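Local coordinates for lipase-esterase related protein (Clostridium acetobutylicum, PDB 3E0X) that is functionally uncharacterised but is probably a hydrolase of the alpha/beta hydrolase fold, related to lipases and esterases, at residues Glu144-Ser154 with Gly225-Asn233; Leu184-Val195 with Ser207-Ser217. All blocks are in the same frame, centred on the assembly; numbering follows the deposited sequence. Where two conformers were deposited one is given.

Interaction 1 (Glu144-Ser154 with Gly225-Asn233); sequences ECIGGIDNPLS and GKHFLLVVN. With OXE (ortho-xylene), chain C.
Ile146 and His227 bring the backbones closest, CA to CA 4.5 Å, where His227 N donates to Cys145 O (3.0 Å, N-H...O 156°); the N lies in the plane of the Cys145 carbonyl. Beside this bond the Phe228 ring is packed on both faces by aliphatic groups. Ile146 CB sits 3.7 Å above one face, a CH-pi contact, while Val231 CG2 lies over the opposite face and Ser154 O meets the edge, 3.6 Å from Phe228 CE2. Ile146 spreads over its one face: CG2 meets Phe228 CD1, and chi1 (70°) sends CG1 between backbone N and carbonyl carbon, carrying Ile146 CD1 on to Phe228 CD2. Leu153 CB extends the apolar patch onto Val231 CG1 (3.6 Å). Lys226, extended beyond CG, runs past Gly147 CA, and a water joins its NZ to Glu144 O; a second water lies within hydrogen-bonding distance of Ile146 O and Gly225 O. Ortho-xylene C1' lies at the His227 edge. His227 ND1 is hydrogen-bonded to Glu199 and its side chain touches Ser92, an arrangement consistent with the family's catalytic triad. One backbone bond and a clamped aromatic ring thus hold the 225-228 loop against the helices beside the ligand pocket.

Interaction 2 (Leu184-Val195 with Ser207-Ser217); sequences LKNIDIPVKAIV and SEIIKKEVENS
The flat carboxamide of Asn216, in the one of two deposited conformers given, lies against the Pro190 ring: Pro190 CB and CG sit over one of its faces, with CG on the ND2 side, 3.4 Å from Asn216 ND2. At the amide edge, near its plane, a water accepts from Asn216 ND2 and donates to Asp188 O. The backbone carbonyl of Asn216 serves two partners. Val191 N reaches Asn216 O in the carbonyl plane (3.0 Å, C=O...N 157°), and Pro190 CA makes a CA-H...O contact with the same oxygen. The next pair, Val191 and Ser217, forms a parallel beta bridge, with Ser217 CA 3.1 Å from Val191 O.

Away from the bridge the contact is mainly aliphatic. Val191 has CG1 opposite its backbone N (chi1 173°), which divides its two methyls between partners: CG1 meets Ile210 CG2 at 3.6 Å, and CG2 meets Val214 CG1 at 3.7 Å, both pairs of side chains crossing at about a right angle. Further along the strand, Ala193 CB and Val195 CB flank Ser207 OG. Leu184 lies crosswise to Glu213, CB to CB 3.5 Å, while its CD1 rests over the helix backbone at Ile210 CA. Waters bridge the turns: one donates to Ile187 O and Ile189 O and accepts from Asn216 N, and another joins Lys185 N to Glu213 OE1.

The short axes of strand 191-195 and helix 207-213 pass 8.2 Å apart and run nearly antiparallel (162°), as expected for the first strand and the helix of a beta-alpha-beta crossover that returns to strand 217-222. Strand 109-115 hydrogen-bonds to the other edge of strand 191-196, and Leu99 of helix 93-102 packs against Val191 and Ile210.

In the fold
Interaction 2 lies within a beta-alpha-beta unit of the central sheet, whereas interaction 1 adds loops and short helices near the ligand pocket. The two are made by different elements: 184-195 with 207-217 joins a strand, its crossover helix and the start of the edge strand, while 144-154 with 225-233 joins two helix ends to the 225-228 loop and helix 229-232. Their centres lie 25 Å apart, yet Leu229 CD2 of interaction 1 packs 3.9 Å from Val195 C of interaction 2. The first contact is partly buried and pairs a Phe228 ring packed between aliphatic side chains with waters and the bound ortho-xylene; the second is mainly buried, aliphatic along the sheet, with its water-mediated bonds gathered at the turns.

Interaction 1 (Glu144-Ser154 with Gly225-Asn233)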
# COMPACT_ATOMS: atom_id res chain seq x y z
N GLU A 144 -18.85 -1.97 -0.62
CA GLU A 144 -19.22 -0.92 0.32
C GLU A 144 -17.96 -0.19 0.78
O GLU A 144 -17.94 1.05 0.89
CB GLU A 144 -19.99 -1.51 1.51
CG GLU A 144 -20.54 -0.46 2.45
CD GLU A 144 -21.29 -1.06 3.63
OE1 GLU A 144 -21.39 -2.31 3.73
OE2 GLU A 144 -21.79 -0.25 4.46
N CYS A 145 -16.89 -0.95 0.99
CA CYS A 145 -15.64 -0.37 1.49
C CYS A 145 -14.99 0.56 0.49
O CYS A 145 -14.34 1.54 0.86
CB CYS A 145 -14.65 -1.46 1.91
SG CYS A 145 -15.14 -2.32 3.42
N ILE A 146 -15.13 0.25 -0.79
CA ILE A 146 -14.51 1.11 -1.81
C ILE A 146 -15.42 2.24 -2.24
O ILE A 146 -15.01 3.10 -3.01
CB ILE A 146 -13.96 0.32 -3.04
CG1 ILE A 146 -15.11 -0.23 -3.89
CG2 ILE A 146 -12.95 -0.75 -2.57
CD1 ILE A 146 -15.02 0.08 -5.37
N GLY A 147 -16.67 2.24 -1.77
CA GLY A 147 -17.64 3.27 -2.09
C GLY A 147 -18.46 3.00 -3.34
O GLY A 147 -19.06 3.92 -3.90
N GLY A 148 -18.53 1.72 -3.73
CA GLY A 148 -19.33 1.32 -4.87
C GLY A 148 -18.64 1.62 -6.18
O GLY A 148 -17.54 2.19 -6.21
N ILE A 149 -19.26 1.21 -7.27
CA ILE A 149 -18.61 1.38 -8.57
C ILE A 149 -19.34 2.36 -9.51
O ILE A 149 -19.11 2.35 -10.71
CB ILE A 149 -18.38 0.02 -9.28
CG1 ILE A 149 -19.62 -0.90 -9.22
CG2 ILE A 149 -17.18 -0.69 -8.65
CD1 ILE A 149 -20.92 -0.34 -9.89
N ASP A 150 -20.17 3.21 -8.93
CA ASP A 150 -20.86 4.22 -9.73
C ASP A 150 -19.89 5.20 -10.39
O ASP A 150 -20.12 5.65 -11.52
CB ASP A 150 -21.86 4.98 -8.86
CG ASP A 150 -22.84 4.07 -8.19
OD1 ASP A 150 -23.86 3.77 -8.84
OD2 ASP A 150 -22.58 3.64 -7.03
N ASN A 151 -18.83 5.57 -9.67
CA ASN A 151 -17.78 6.40 -10.27
C ASN A 151 -17.10 5.55 -11.35
O ASN A 151 -16.63 4.46 -11.06
CB ASN A 151 -16.80 6.83 -9.18
CG ASN A 151 -15.77 7.84 -9.67
OD1 ASN A 151 -15.21 7.70 -10.75
ND2 ASN A 151 -15.51 8.86 -8.85
N PRO A 152 -17.07 6.02 -12.61
CA PRO A 152 -16.54 5.16 -13.67
C PRO A 152 -15.08 4.72 -13.41
O PRO A 152 -14.68 3.63 -13.82
CB PRO A 152 -16.63 6.04 -14.93
CG PRO A 152 -16.80 7.41 -14.44
CD PRO A 152 -17.51 7.33 -13.13
N LEU A 153 -14.31 5.57 -12.74
CA LEU A 153 -12.93 5.19 -12.38
C LEU A 153 -12.95 4.00 -11.43
O LEU A 153 -12.15 3.07 -11.55
CB LEU A 153 -12.20 6.36 -11.70
CG LEU A 153 -11.97 7.59 -12.59
CD1 LEU A 153 -11.52 8.76 -11.75
CD2 LEU A 153 -10.97 7.28 -13.68
N SER A 154 -13.90 4.03 -10.50
CA SER A 154 -14.00 2.95 -9.53
C SER A 154 -14.37 1.66 -10.24
O SER A 154 -13.82 0.60 -9.94
CB SER A 154 -15.01 3.31 -8.44
OG SER A 154 -14.50 4.39 -7.67
N GLY A 225 -14.08 9.56 0.16
CA GLY A 225 -13.34 8.76 -0.81
C GLY A 225 -13.28 7.28 -0.44
O GLY A 225 -13.04 6.43 -1.30
N LYS A 226 -13.49 6.96 0.84
CA LYS A 226 -13.42 5.57 1.31
C LYS A 226 -12.14 4.88 0.81
O LYS A 226 -11.11 5.55 0.65
CB LYS A 226 -14.73 4.83 0.96
CG LYS A 226 -15.90 5.34 1.81
CD LYS A 226 -17.24 4.71 1.42
CE LYS A 226 -18.39 5.34 2.22
NZ LYS A 226 -19.73 5.16 1.53
N HIS A 227 -12.17 3.57 0.57
CA HIS A 227 -10.92 2.84 0.34
C HIS A 227 -10.37 3.04 -1.08
O HIS A 227 -9.21 2.68 -1.37
CB HIS A 227 -11.10 1.35 0.68
CG HIS A 227 -9.83 0.65 0.99
ND1 HIS A 227 -8.97 1.06 1.99
CD2 HIS A 227 -9.29 -0.48 0.47
CE1 HIS A 227 -7.94 0.24 2.03
NE2 HIS A 227 -8.11 -0.71 1.13
N PHE A 228 -11.19 3.62 -1.96
CA PHE A 228 -10.74 3.95 -3.31
C PHE A 228 -10.35 5.42 -3.44
O PHE A 228 -10.32 5.96 -4.54
CB PHE A 228 -11.78 3.53 -4.36
CG PHE A 228 -11.42 2.26 -5.11
CD1 PHE A 228 -10.57 1.29 -4.55
CD2 PHE A 228 -11.99 2.01 -6.35
CE1 PHE A 228 -10.29 0.11 -5.24
CE2 PHE A 228 -11.71 0.85 -7.06
CZ PHE A 228 -10.86 -0.11 -6.51
N LEU A 229 -10.02 6.06 -2.32
CA LEU A 229 -9.48 7.42 -2.34
C LEU A 229 -8.40 7.58 -3.40
O LEU A 229 -8.38 8.58 -4.11
CB LEU A 229 -8.90 7.76 -0.96
CG LEU A 229 -8.24 9.13 -0.79
CD1 LEU A 229 -9.24 10.28 -0.94
CD2 LEU A 229 -7.53 9.20 0.58
N LEU A 230 -7.51 6.60 -3.53
CA LEU A 230 -6.37 6.70 -4.47
C LEU A 230 -6.79 6.64 -5.94
O LEU A 230 -5.95 6.86 -6.84
CB LEU A 230 -5.31 5.60 -4.20
CG LEU A 230 -5.56 4.18 -4.77
CD1 LEU A 230 -4.31 3.32 -4.58
CD2 LEU A 230 -6.80 3.46 -4.22
N VAL A 231 -8.05 6.26 -6.18
CA VAL A 231 -8.60 6.17 -7.53
C VAL A 231 -9.50 7.37 -7.81
O VAL A 231 -9.33 8.06 -8.82
CB VAL A 231 -9.40 4.85 -7.71
CG1 VAL A 231 -10.34 4.95 -8.91
CG2 VAL A 231 -8.45 3.70 -7.85
N VAL A 232 -10.43 7.65 -6.90
CA VAL A 232 -11.40 8.73 -7.14
C VAL A 232 -10.85 10.12 -6.83
O VAL A 232 -11.38 11.13 -7.32
CB VAL A 232 -12.73 8.51 -6.39
CG1 VAL A 232 -13.33 7.17 -6.80
CG2 VAL A 232 -12.55 8.56 -4.88
N ASN A 233 -9.81 10.19 -6.00
CA ASN A 233 -9.16 11.47 -5.75
C ASN A 233 -7.65 11.31 -5.87
O ASN A 233 -6.89 11.74 -5.01
CB ASN A 233 -9.54 12.06 -4.37
CG ASN A 233 -9.23 13.55 -4.26
OD1 ASN A 233 -8.67 14.16 -5.19
ND2 ASN A 233 -9.64 14.17 -3.14
C1 OXE C . -8.48 -3.67 -0.37
C2 OXE C . -7.79 -3.42 -1.66
C3 OXE C . -8.53 -3.39 -2.85
C4 OXE C . -9.91 -3.57 -2.78
C5 OXE C . -10.57 -3.82 -1.57
C6 OXE C . -9.86 -3.85 -0.35
C1' OXE C . -7.66 -3.67 0.89
C2' OXE C . -6.31 -3.22 -1.69
O HOH W 1 -20.02 2.70 0.46
O HOH W 2 -15.06 6.20 -3.32
O HOH W 3 -13.84 11.38 -8.55

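Interaction 2 (Leu184-Val195 with Ser207-Ser217)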
# COMPACT_ATOMS: atom_id res chain seq x y z
N LEU A 184 6.56 1.10 15.82
CA LEU A 184 6.50 2.36 15.06
C LEU A 184 7.43 3.42 15.61
O LEU A 184 8.03 4.18 14.86
CB LEU A 184 5.07 2.91 15.00
CG LEU A 184 4.03 2.10 14.19
CD1 LEU A 184 2.64 2.68 14.39
CD2 LEU A 184 4.45 2.01 12.72
N LYS A 185 7.58 3.44 16.94
CA LYS A 185 8.47 4.40 17.60
C LYS A 185 9.93 4.26 17.18
O LYS A 185 10.72 5.17 17.42
CB LYS A 185 8.38 4.25 19.12
CG LYS A 185 8.85 2.92 19.68
CD LYS A 185 9.16 3.05 21.17
CE LYS A 185 10.16 1.99 21.59
NZ LYS A 185 10.74 2.26 22.94
N ASN A 186 10.27 3.12 16.58
CA ASN A 186 11.64 2.86 16.16
C ASN A 186 11.94 3.31 14.73
O ASN A 186 13.06 3.17 14.27
CB ASN A 186 11.95 1.36 16.32
CG ASN A 186 11.87 0.90 17.77
OD1 ASN A 186 11.25 -0.13 18.09
ND2 ASN A 186 12.46 1.67 18.66
N ILE A 187 10.94 3.85 14.04
CA ILE A 187 11.17 4.35 12.69
C ILE A 187 11.87 5.70 12.77
O ILE A 187 11.35 6.64 13.39
CB ILE A 187 9.85 4.46 11.89
CG1 ILE A 187 9.30 3.05 11.61
CG2 ILE A 187 10.10 5.23 10.59
CD1 ILE A 187 7.88 3.01 11.01
N ASP A 188 13.02 5.79 12.09
CA ASP A 188 13.92 6.97 12.15
C ASP A 188 13.60 8.05 11.10
O ASP A 188 14.04 9.20 11.22
CB ASP A 188 15.39 6.55 11.91
CG ASP A 188 15.95 5.61 12.98
OD1 ASP A 188 15.69 5.81 14.19
OD2 ASP A 188 16.71 4.69 12.59
N ILE A 189 12.90 7.66 10.04
CA ILE A 189 12.65 8.52 8.88
C ILE A 189 11.24 9.08 8.92
O ILE A 189 10.41 8.60 9.70
CB ILE A 189 12.86 7.74 7.56
CG1 ILE A 189 12.00 6.47 7.54
CG2 ILE A 189 14.39 7.42 7.35
CD1 ILE A 189 12.08 5.73 6.20
N PRO A 190 10.97 10.13 8.11
CA PRO A 190 9.61 10.71 8.08
C PRO A 190 8.56 9.75 7.50
O PRO A 190 8.81 9.02 6.53
CB PRO A 190 9.76 11.97 7.22
CG PRO A 190 11.30 12.25 7.19
CD PRO A 190 11.93 10.87 7.26
N VAL A 191 7.39 9.75 8.12
CA VAL A 191 6.27 8.92 7.68
C VAL A 191 5.04 9.79 7.55
O VAL A 191 4.77 10.60 8.44
CB VAL A 191 5.96 7.83 8.75
CG1 VAL A 191 4.68 7.06 8.39
CG2 VAL A 191 7.11 6.84 8.86
N LYS A 192 4.33 9.65 6.43
CA LYS A 192 3.05 10.37 6.29
C LYS A 192 1.93 9.37 6.08
O LYS A 192 2.09 8.45 5.27
CB LYS A 192 3.04 11.36 5.11
CG LYS A 192 1.73 12.10 4.92
CD LYS A 192 1.90 13.30 4.03
CE LYS A 192 0.60 14.08 3.99
NZ LYS A 192 0.74 15.32 3.16
N ALA A 193 0.83 9.53 6.80
CA ALA A 193 -0.34 8.69 6.59
C ALA A 193 -1.39 9.54 5.86
O ALA A 193 -1.57 10.72 6.21
CB ALA A 193 -0.88 8.19 7.91
N ILE A 194 -2.08 8.95 4.88
CA ILE A 194 -3.13 9.65 4.10
C ILE A 194 -4.32 8.70 4.07
O ILE A 194 -4.15 7.53 3.74
CB ILE A 194 -2.67 9.91 2.64
CG1 ILE A 194 -1.45 10.82 2.61
CG2 ILE A 194 -3.81 10.55 1.84
CD1 ILE A 194 -0.79 10.85 1.23
N VAL A 195 -5.51 9.20 4.40
CA VAL A 195 -6.68 8.31 4.53
C VAL A 195 -7.95 9.14 4.43
O VAL A 195 -7.92 10.34 4.67
CB VAL A 195 -6.66 7.58 5.91
CG1 VAL A 195 -6.88 8.54 7.07
CG2 VAL A 195 -7.65 6.42 5.98
N SER A 207 -4.58 5.28 11.05
CA SER A 207 -3.65 6.31 10.58
C SER A 207 -3.28 7.28 11.70
O SER A 207 -2.14 7.78 11.76
CB SER A 207 -4.23 7.02 9.37
OG SER A 207 -4.08 6.22 8.20
N GLU A 208 -4.23 7.52 12.60
CA GLU A 208 -3.94 8.37 13.78
C GLU A 208 -2.87 7.70 14.68
O GLU A 208 -2.04 8.38 15.28
CB GLU A 208 -5.21 8.69 14.57
CG GLU A 208 -6.15 9.63 13.84
CD GLU A 208 -5.84 11.13 14.01
OE1 GLU A 208 -4.74 11.47 14.51
OE2 GLU A 208 -6.69 11.97 13.63
N ILE A 209 -2.92 6.38 14.79
CA ILE A 209 -1.91 5.68 15.57
C ILE A 209 -0.52 5.84 14.92
O ILE A 209 0.47 6.07 15.60
CB ILE A 209 -2.28 4.18 15.78
CG1 ILE A 209 -3.45 4.05 16.78
CG2 ILE A 209 -1.08 3.39 16.23
CD1 ILE A 209 -4.06 2.71 16.76
N ILE A 210 -0.45 5.75 13.59
CA ILE A 210 0.84 5.95 12.92
C ILE A 210 1.40 7.35 13.25
O ILE A 210 2.59 7.51 13.62
CB ILE A 210 0.71 5.77 11.38
CG1 ILE A 210 0.38 4.32 11.07
CG2 ILE A 210 2.02 6.24 10.65
CD1 ILE A 210 -0.10 4.11 9.63
N LYS A 211 0.54 8.36 13.15
CA LYS A 211 0.95 9.74 13.44
C LYS A 211 1.41 9.85 14.89
O LYS A 211 2.43 10.48 15.18
CB LYS A 211 -0.19 10.72 13.17
CG LYS A 211 0.09 12.15 13.63
CD LYS A 211 0.81 12.94 12.56
CE LYS A 211 1.16 14.34 13.05
NZ LYS A 211 2.36 14.27 13.94
N LYS A 212 0.69 9.22 15.81
CA LYS A 212 1.03 9.32 17.23
C LYS A 212 2.39 8.69 17.55
O LYS A 212 3.15 9.23 18.36
CB LYS A 212 -0.05 8.63 18.07
CG LYS A 212 0.22 8.70 19.56
CD LYS A 212 -0.89 8.05 20.37
CE LYS A 212 -1.00 6.55 20.08
NZ LYS A 212 -1.90 5.85 21.06
N GLU A 213 2.64 7.51 16.97
CA GLU A 213 3.77 6.69 17.37
C GLU A 213 5.08 7.02 16.67
O GLU A 213 6.13 6.90 17.27
CB GLU A 213 3.47 5.21 17.14
CG GLU A 213 2.44 4.66 18.11
CD GLU A 213 2.91 4.76 19.55
OE1 GLU A 213 4.02 4.27 19.90
OE2 GLU A 213 2.16 5.36 20.33
N VAL A 214 5.02 7.42 15.40
CA VAL A 214 6.24 7.75 14.64
C VAL A 214 6.66 9.18 15.01
O VAL A 214 5.85 10.10 14.94
CB VAL A 214 6.00 7.62 13.12
CG1 VAL A 214 7.28 8.04 12.34
CG2 VAL A 214 5.54 6.19 12.76
N GLU A 215 7.93 9.35 15.40
CA GLU A 215 8.41 10.64 15.90
C GLU A 215 8.29 11.75 14.86
O GLU A 215 7.84 12.85 15.19
CB GLU A 215 9.85 10.51 16.41
CG GLU A 215 10.45 11.82 16.98
CD GLU A 215 9.71 12.32 18.23
OE1 GLU A 215 9.17 11.49 19.00
OE2 GLU A 215 9.67 13.56 18.45
N ASN A 216 8.73 11.47 13.63
CA ASN A 216 8.65 12.45 12.54
C ASN A 216 7.54 12.02 11.59
O ASN A 216 7.73 11.16 10.73
CB ASN A 216 10.00 12.58 11.82
CG ASN A 216 10.02 13.72 10.82
OD1 ASN A 216 9.02 14.43 10.63
ND2 ASN A 216 11.15 13.91 10.17
N SER A 217 6.36 12.60 11.77
CA SER A 217 5.19 12.09 11.07
C SER A 217 4.20 13.18 10.68
O SER A 217 4.16 14.27 11.27
CB SER A 217 4.50 11.02 11.91
OG SER A 217 3.99 11.58 13.10
O HOH W 4 9.69 6.97 15.38
O HOH W 5 5.55 2.38 18.73
O HOH W 6 10.45 9.20 12.45
O HOH W 7 13.46 11.88 10.38